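PDB 4DBD: orotidine 5'-phosphate decarboxylase from Sulfolobus solfataricus, which probably catalyses the decarboxylation of orotidine 5'-monophosphate to UMP, the last step of de novo UMP biosynthesis, as a homodimer built on a TIM barrel. Local coordinates for residues I29-L33 with P34-D38; E46-I49 with G50-V53; G92-D95 with E96-R99. All blocks are in the same frame, centred on the assembly; numbering follows the deposited sequence.

Contact 1: I29-L33 with P34-D38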
loop_
_atom_site.group_PDB
_atom_site.type_symbol
_atom_site.label_atom_id
_atom_site.label_comp_id
_atom_site.label_asym_id
_atom_site.label_seq_id
_atom_site.Cartn_x
_atom_site.Cartn_y
_atom_site.Cartn_z
ATOM N N ILE A 29 9.513 8.523 14.250
ATOM C CA ILE A 29 9.022 7.169 14.379
ATOM C C ILE A 29 8.142 6.920 13.166
ATOM O O ILE A 29 7.286 7.750 12.833
ATOM C CB ILE A 29 8.170 7.015 15.640
ATOM C CG1 ILE A 29 9.047 7.171 16.880
ATOM C CG2 ILE A 29 7.443 5.682 15.626
ATOM C CD1 ILE A 29 8.267 7.355 18.162
ATOM N N LYS A 30 8.367 5.798 12.496
ATOM C CA LYS A 30 7.616 5.448 11.294
ATOM C C LYS A 30 6.671 4.292 11.624
ATOM O O LYS A 30 7.102 3.183 11.948
ATOM C CB LYS A 30 8.556 5.074 10.139
ATOM C CG LYS A 30 7.841 4.825 8.805
ATOM C CD LYS A 30 8.820 4.487 7.679
ATOM C CE LYS A 30 9.333 3.056 7.760
ATOM N NZ LYS A 30 8.305 2.047 7.401
ATOM N N VAL A 31 5.373 4.575 11.544
ATOM C CA VAL A 31 4.329 3.633 11.914
ATOM C C VAL A 31 3.811 2.902 10.680
ATOM O O VAL A 31 3.395 3.542 9.722
ATOM C CB VAL A 31 3.143 4.386 12.556
ATOM C CG1 VAL A 31 2.044 3.420 12.928
ATOM C CG2 VAL A 31 3.609 5.181 13.774
ATOM N N GLY A 32 3.814 1.570 10.712
ATOM C CA GLY A 32 3.402 0.777 9.567
ATOM C C GLY A 32 2.093 0.035 9.736
ATOM O O GLY A 32 1.468 0.078 10.801
ATOM N N LEU A 33 1.667 -0.651 8.680
ATOM C CA LEU A 33 0.469 -1.484 8.753
ATOM C C LEU A 33 0.604 -2.650 9.738
ATOM O O LEU A 33 -0.370 -3.015 10.410
ATOM C CB LEU A 33 0.085 -2.009 7.369
ATOM C CG LEU A 33 -0.965 -1.178 6.633
ATOM C CD1 LEU A 33 -0.975 -1.518 5.148
ATOM C CD2 LEU A 33 -2.343 -1.389 7.266
ATOM N N PRO A 34 1.806 -3.249 9.836
ATOM C CA PRO A 34 1.899 -4.361 10.791
ATOM C C PRO A 34 1.520 -3.944 12.211
ATOM O O PRO A 34 0.884 -4.732 12.932
ATOM C CB PRO A 34 3.374 -4.737 10.734
ATOM C CG PRO A 34 3.790 -4.360 9.319
ATOM C CD PRO A 34 3.043 -3.089 9.043
ATOM N N LEU A 35 1.905 -2.733 12.612
ATOM C CA LEU A 35 1.603 -2.247 13.959
ATOM C C LEU A 35 0.125 -1.963 14.105
ATOM O O LEU A 35 -0.522 -2.421 15.058
ATOM C CB LEU A 35 2.395 -0.975 14.269
ATOM C CG LEU A 35 2.158 -0.376 15.658
ATOM C CD1 LEU A 35 2.791 -1.259 16.713
ATOM C CD2 LEU A 35 2.716 1.027 15.763
ATOM N N VAL A 36 -0.417 -1.200 13.160
ATOM C CA VAL A 36 -1.826 -0.837 13.212
ATOM C C VAL A 36 -2.728 -2.075 13.202
ATOM O O VAL A 36 -3.743 -2.103 13.886
ATOM C CB VAL A 36 -2.188 0.133 12.078
ATOM C CG1 VAL A 36 -3.682 0.433 12.077
ATOM C CG2 VAL A 36 -1.389 1.426 12.221
ATOM N N LEU A 37 -2.348 -3.112 12.461
ATOM C CA LEU A 37 -3.116 -4.363 12.484
ATOM C C LEU A 37 -2.890 -5.205 13.760
ATOM O O LEU A 37 -3.750 -5.997 14.147
ATOM C CB LEU A 37 -2.840 -5.204 11.233
ATOM C CG LEU A 37 -3.120 -4.534 9.885
ATOM C CD1 LEU A 37 -2.690 -5.441 8.750
ATOM C CD2 LEU A 37 -4.595 -4.153 9.728
ATOM N N ASP A 38 -1.735 -5.052 14.400
ATOM C CA ASP A 38 -1.460 -5.785 15.638
ATOM C C ASP A 38 -2.198 -5.131 16.804
ATOM O O ASP A 38 -3.028 -5.767 17.456
ATOM C CB ASP A 38 0.044 -5.841 15.929
ATOM C CG ASP A 38 0.760 -6.940 15.153
ATOM O OD1 ASP A 38 0.111 -7.959 14.813
ATOM O OD2 ASP A 38 1.981 -6.788 14.892
#
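G32 O takes two amide donors from the helix that starts just after it. V36 N reaches G32 O at 3.3 Å along a long, nearly straight bond; L35 N, 3.4 Å from G32 O with an N-H...O angle of 126°, adds a weak one. G32 thus sits at the N-cap position, its carbonyl closing the first turn of helix 33-39. The next bond of the ladder is firmer: L37 N lies 2.9 Å from L33 O, close to the line of the carbonyl bond. P34, whose ring nitrogen has no proton to give, suits this first turn.

Beside the cap, V31 reaches the helix with one methyl. V31 CG1, anti to its own backbone N (chi1 179°), meets L35 CD2 at 3.8 Å and V36 CG2 at 4.0 Å. The V31 and V36 side chains cross at about a right angle. One turn along the helix, L33 CD2 lies 4.2 Å from L37 CG.

This is the strand-to-helix junction after the second strand of the barrel, where K30 NZ makes a salt bridge to D59. L33 meets L33 of the second subunit. Within the chain, V31, L35 and V36 all pack on T44 of helix 41-48, and L33 and V36 touch F60 of strand 55-62.

Contact 2: E46-I49 with G50-V53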
loop_
_atom_site.group_PDB
_atom_site.type_symbol
_atom_site.label_atom_id
_atom_site.label_comp_id
_atom_site.label_asym_id
_atom_site.label_seq_id
_atom_site.Cartn_x
_atom_site.Cartn_y
_atom_site.Cartn_z
ATOM N N GLU A 46 -3.249 5.947 20.737
ATOM C CA GLU A 46 -2.906 6.141 22.143
ATOM C C GLU A 46 -1.399 6.033 22.367
ATOM O O GLU A 46 -0.801 6.836 23.077
ATOM C CB GLU A 46 -3.631 5.105 23.001
ATOM C CG GLU A 46 -3.307 5.214 24.478
ATOM C CD GLU A 46 -4.156 4.300 25.335
ATOM O OE1 GLU A 46 -4.995 3.564 24.777
ATOM O OE2 GLU A 46 -3.985 4.319 26.571
ATOM N N LEU A 47 -0.789 5.026 21.753
ATOM C CA LEU A 47 0.637 4.786 21.916
ATOM C C LEU A 47 1.488 5.997 21.529
ATOM O O LEU A 47 2.541 6.242 22.122
ATOM C CB LEU A 47 1.056 3.565 21.079
ATOM C CG LEU A 47 2.471 3.032 21.317
ATOM C CD1 LEU A 47 2.692 2.710 22.784
ATOM C CD2 LEU A 47 2.745 1.807 20.452
ATOM N N LEU A 48 1.031 6.751 20.531
ATOM C CA LEU A 48 1.841 7.818 19.942
ATOM C C LEU A 48 1.614 9.212 20.523
ATOM O O LEU A 48 2.276 10.168 20.122
ATOM C CB LEU A 48 1.608 7.862 18.428
ATOM C CG LEU A 48 2.175 6.663 17.675
ATOM C CD1 LEU A 48 1.623 6.617 16.264
ATOM C CD2 LEU A 48 3.698 6.708 17.663
ATOM N N ILE A 49 0.691 9.323 21.472
ATOM C CA ILE A 49 0.201 10.630 21.911
ATOM C C ILE A 49 1.225 11.580 22.543
ATOM O O ILE A 49 1.420 12.691 22.047
ATOM C CB ILE A 49 -1.027 10.489 22.824
ATOM C CG1 ILE A 49 -2.284 10.303 21.971
ATOM C CG2 ILE A 49 -1.171 11.714 23.717
ATOM C CD1 ILE A 49 -3.547 10.043 22.775
ATOM N N GLY A 50 1.879 11.157 23.620
ATOM C CA GLY A 50 2.767 12.054 24.346
ATOM C C GLY A 50 4.148 12.265 23.741
ATOM O O GLY A 50 4.880 13.168 24.154
ATOM N N LEU A 51 4.498 11.449 22.750
ATOM C CA LEU A 51 5.866 11.385 22.240
ATOM C C LEU A 51 6.357 12.680 21.595
ATOM O O LEU A 51 5.741 13.191 20.661
ATOM C CB LEU A 51 5.999 10.227 21.249
ATOM C CG LEU A 51 5.516 8.862 21.744
ATOM C CD1 LEU A 51 5.771 7.790 20.696
ATOM C CD2 LEU A 51 6.188 8.493 23.060
ATOM N N ASP A 52 7.474 13.200 22.097
ATOM C CA ASP A 52 8.088 14.388 21.522
ATOM C C ASP A 52 9.195 14.029 20.536
ATOM O O ASP A 52 10.385 14.078 20.870
ATOM C CB ASP A 52 8.652 15.305 22.611
ATOM C CG ASP A 52 9.331 16.543 22.034
ATOM O OD1 ASP A 52 8.761 17.163 21.106
ATOM O OD2 ASP A 52 10.438 16.893 22.498
ATOM N N VAL A 53 8.795 13.662 19.325
ATOM C CA VAL A 53 9.744 13.482 18.242
ATOM C C VAL A 53 9.412 14.482 17.146
ATOM O O VAL A 53 8.285 14.982 17.074
ATOM C CB VAL A 53 9.743 12.029 17.705
ATOM C CG1 VAL A 53 10.230 11.075 18.780
ATOM C CG2 VAL A 53 8.357 11.632 17.234
#
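L51 CD1 closes against L48 CD2 at 3.8 Å, and this leucine pair is the tight part of the turn that follows helix 41-48. The two side chains approach at a slant, methyl against methyl. L51 has its CG anti to the carbonyl carbon (chi1 -52°), which turns the side chain back against the last turn of the helix. L51 CD1 comes to 3.9 Å from L47 O, and L51 CG to 3.9 Å from L48 O, so apolar carbon lies over the carbonyls at the helix end. L47 O is buried by this packing and has no polar partner in the model.

In the TIM barrel this is an alpha-to-beta connection, leading from helix 41-48 into strand 55-62. L51 packs between that helix and its neighbours, touching Y16 and L19 of helix 16-22 and I29 of strand 28-32, while L48 rests on V31 of the same strand. An alanine at L51 would probably leave L48 CD2 without its methyl partner and open a gap between the helix end and I29.

The other side is looser. I49 is exposed, and I49 CG2, anti to the backbone N, merely lies along the chain, 3.1 Å from G50 N of the adjoining peptide. G50 is partly exposed and its carbonyl receives a weak hydrogen bond from K20 NZ. E46 OE1 forms a salt bridge with K43, and the backbone N of D52 is hydrogen-bonded to E23 OE2.

Contact 3: G92-D95 with E96-R99; sequences GSLD and ELKR
D95 OD1 receives two backbone amides near the start of helix 90-103, in a beta-alpha-beta unit between strands 81-85 and 107-113 of the TIM barrel. G92 N approaches D95 OD1 on its syn side at 3.0 Å, 33° out of the carboxylate plane; E96 N lies 2.6 Å from the same D95 OD1, in a weak bond. The carboxylate is turned back toward the amides by a chi1 of 59°, which sets CG between the backbone N and the carbonyl carbon.

After a wider pi-type turn at 92-94 the i to i+4 ladder sets in: S93 O accepts L97 N at 3.2 Å in the carbonyl plane, L94 O takes K98 N at 2.8 Å, and D95 O takes R99 N at 3.0 Å. S93 OG is satisfied by D64 O, and K98 NZ by a salt bridge to D102.

On the apolar side, L94 CD2 and L97 CD2 meet at 4.2 Å, L94 packing on helix 124-134 and L97 on helix 66-73. E96 runs alongside D95, carboxylate planes 6° apart; the like charges, D95 OD1 and E96 OE2, are 4.6 Å apart and do not bond. The extended chain brings E96 OE2 to 3.6 Å from G92 CA.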
loop_
_atom_site.group_PDB
_atom_site.type_symbol
_atom_site.label_atom_id
_atom_site.label_comp_id
_atom_site.label_asym_id
_atom_site.label_seq_id
_atom_site.Cartn_x
_atom_site.Cartn_y
_atom_site.Cartn_z
ATOM N N GLY A 92 -4.746 12.161 -10.873
ATOM C CA GLY A 92 -5.795 11.319 -10.317
ATOM C C GLY A 92 -5.294 10.413 -9.202
ATOM O O GLY A 92 -6.016 9.533 -8.727
ATOM N N SER A 93 -4.051 10.626 -8.787
ATOM C CA SER A 93 -3.467 9.848 -7.694
ATOM C C SER A 93 -2.663 10.777 -6.787
ATOM O O SER A 93 -3.214 11.378 -5.868
ATOM C CB SER A 93 -2.626 8.700 -8.250
ATOM O OG SER A 93 -2.043 7.919 -7.220
ATOM N N LEU A 94 -1.370 10.937 -7.048
ATOM C CA LEU A 94 -0.571 11.770 -6.155
ATOM C C LEU A 94 -0.950 13.258 -6.139
ATOM O O LEU A 94 -0.796 13.922 -5.106
ATOM C CB LEU A 94 0.925 11.579 -6.411
ATOM C CG LEU A 94 1.460 10.204 -6.002
ATOM C CD1 LEU A 94 2.857 10.015 -6.564
ATOM C CD2 LEU A 94 1.455 10.034 -4.466
ATOM N N ASP A 95 -1.443 13.802 -7.250
ATOM C CA ASP A 95 -1.815 15.223 -7.211
ATOM C C ASP A 95 -2.932 15.488 -6.201
ATOM O O ASP A 95 -2.867 16.440 -5.422
ATOM C CB ASP A 95 -2.125 15.820 -8.602
ATOM C CG ASP A 95 -3.266 15.113 -9.329
ATOM O OD1 ASP A 95 -3.901 14.198 -8.767
ATOM O OD2 ASP A 95 -3.547 15.504 -10.483
ATOM N N GLU A 96 -3.928 14.613 -6.188
ATOM C CA GLU A 96 -5.059 14.748 -5.289
ATOM C C GLU A 96 -4.642 14.553 -3.837
ATOM O O GLU A 96 -5.135 15.246 -2.945
ATOM C CB GLU A 96 -6.157 13.758 -5.666
ATOM C CG GLU A 96 -6.819 14.092 -6.979
ATOM C CD GLU A 96 -7.866 13.089 -7.393
ATOM O OE1 GLU A 96 -8.221 12.211 -6.580
ATOM O OE2 GLU A 96 -8.350 13.186 -8.544
ATOM N N LEU A 97 -3.734 13.611 -3.598
ATOM C CA LEU A 97 -3.223 13.390 -2.242
ATOM C C LEU A 97 -2.396 14.587 -1.761
ATOM O O LEU A 97 -2.517 15.006 -0.605
ATOM C CB LEU A 97 -2.397 12.102 -2.176
ATOM C CG LEU A 97 -1.744 11.797 -0.826
ATOM C CD1 LEU A 97 -2.788 11.589 0.264
ATOM C CD2 LEU A 97 -0.810 10.583 -0.927
ATOM N N LYS A 98 -1.562 15.133 -2.646
ATOM C CA LYS A 98 -0.741 16.298 -2.305
ATOM C C LYS A 98 -1.609 17.505 -1.922
ATOM O O LYS A 98 -1.363 18.147 -0.891
ATOM C CB LYS A 98 0.255 16.635 -3.434
ATOM C CG LYS A 98 1.230 17.776 -3.128
ATOM C CD LYS A 98 2.094 17.482 -1.918
ATOM C CE LYS A 98 3.357 18.342 -1.893
ATOM N NZ LYS A 98 3.104 19.790 -2.156
ATOM N N ARG A 99 -2.627 17.801 -2.731
ATOM C CA ARG A 99 -3.535 18.899 -2.425
ATOM C C ARG A 99 -4.137 18.692 -1.037
ATOM O O ARG A 99 -4.244 19.629 -0.243
ATOM C CB ARG A 99 -4.668 19.001 -3.466
ATOM C CG ARG A 99 -4.232 18.968 -4.932
ATOM C CD ARG A 99 -3.781 20.329 -5.471
ATOM N NE ARG A 99 -2.488 20.740 -4.931
ATOM C CZ ARG A 99 -1.322 20.205 -5.286
ATOM N NH1 ARG A 99 -1.280 19.216 -6.175
ATOM N NH2 ARG A 99 -0.200 20.655 -4.739
#

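Contacts 1 and 2 belong to one packed region, with centres 14 Å apart: V31 CG2 meets L48 CD1 at 3.5 Å and I29 CD1 meets L51 CD1 at 3.6 Å, so L48 and L51 of contact 2 pack against the strand of contact 1. Contact 3 stands apart, its nearest atoms about 13 Å from contact 1 and about 17 Å from contact 2. Contacts 1 and 3 both reach the second subunit. Each borders the predicted active site: contact 1 contains K30, predicted to bind the substrate, and in contact 3 the S93 side chain lies about 6 Å from that of D64. Contact 2 is farther back, the L48 side chain lying about 9 Å from that of K30.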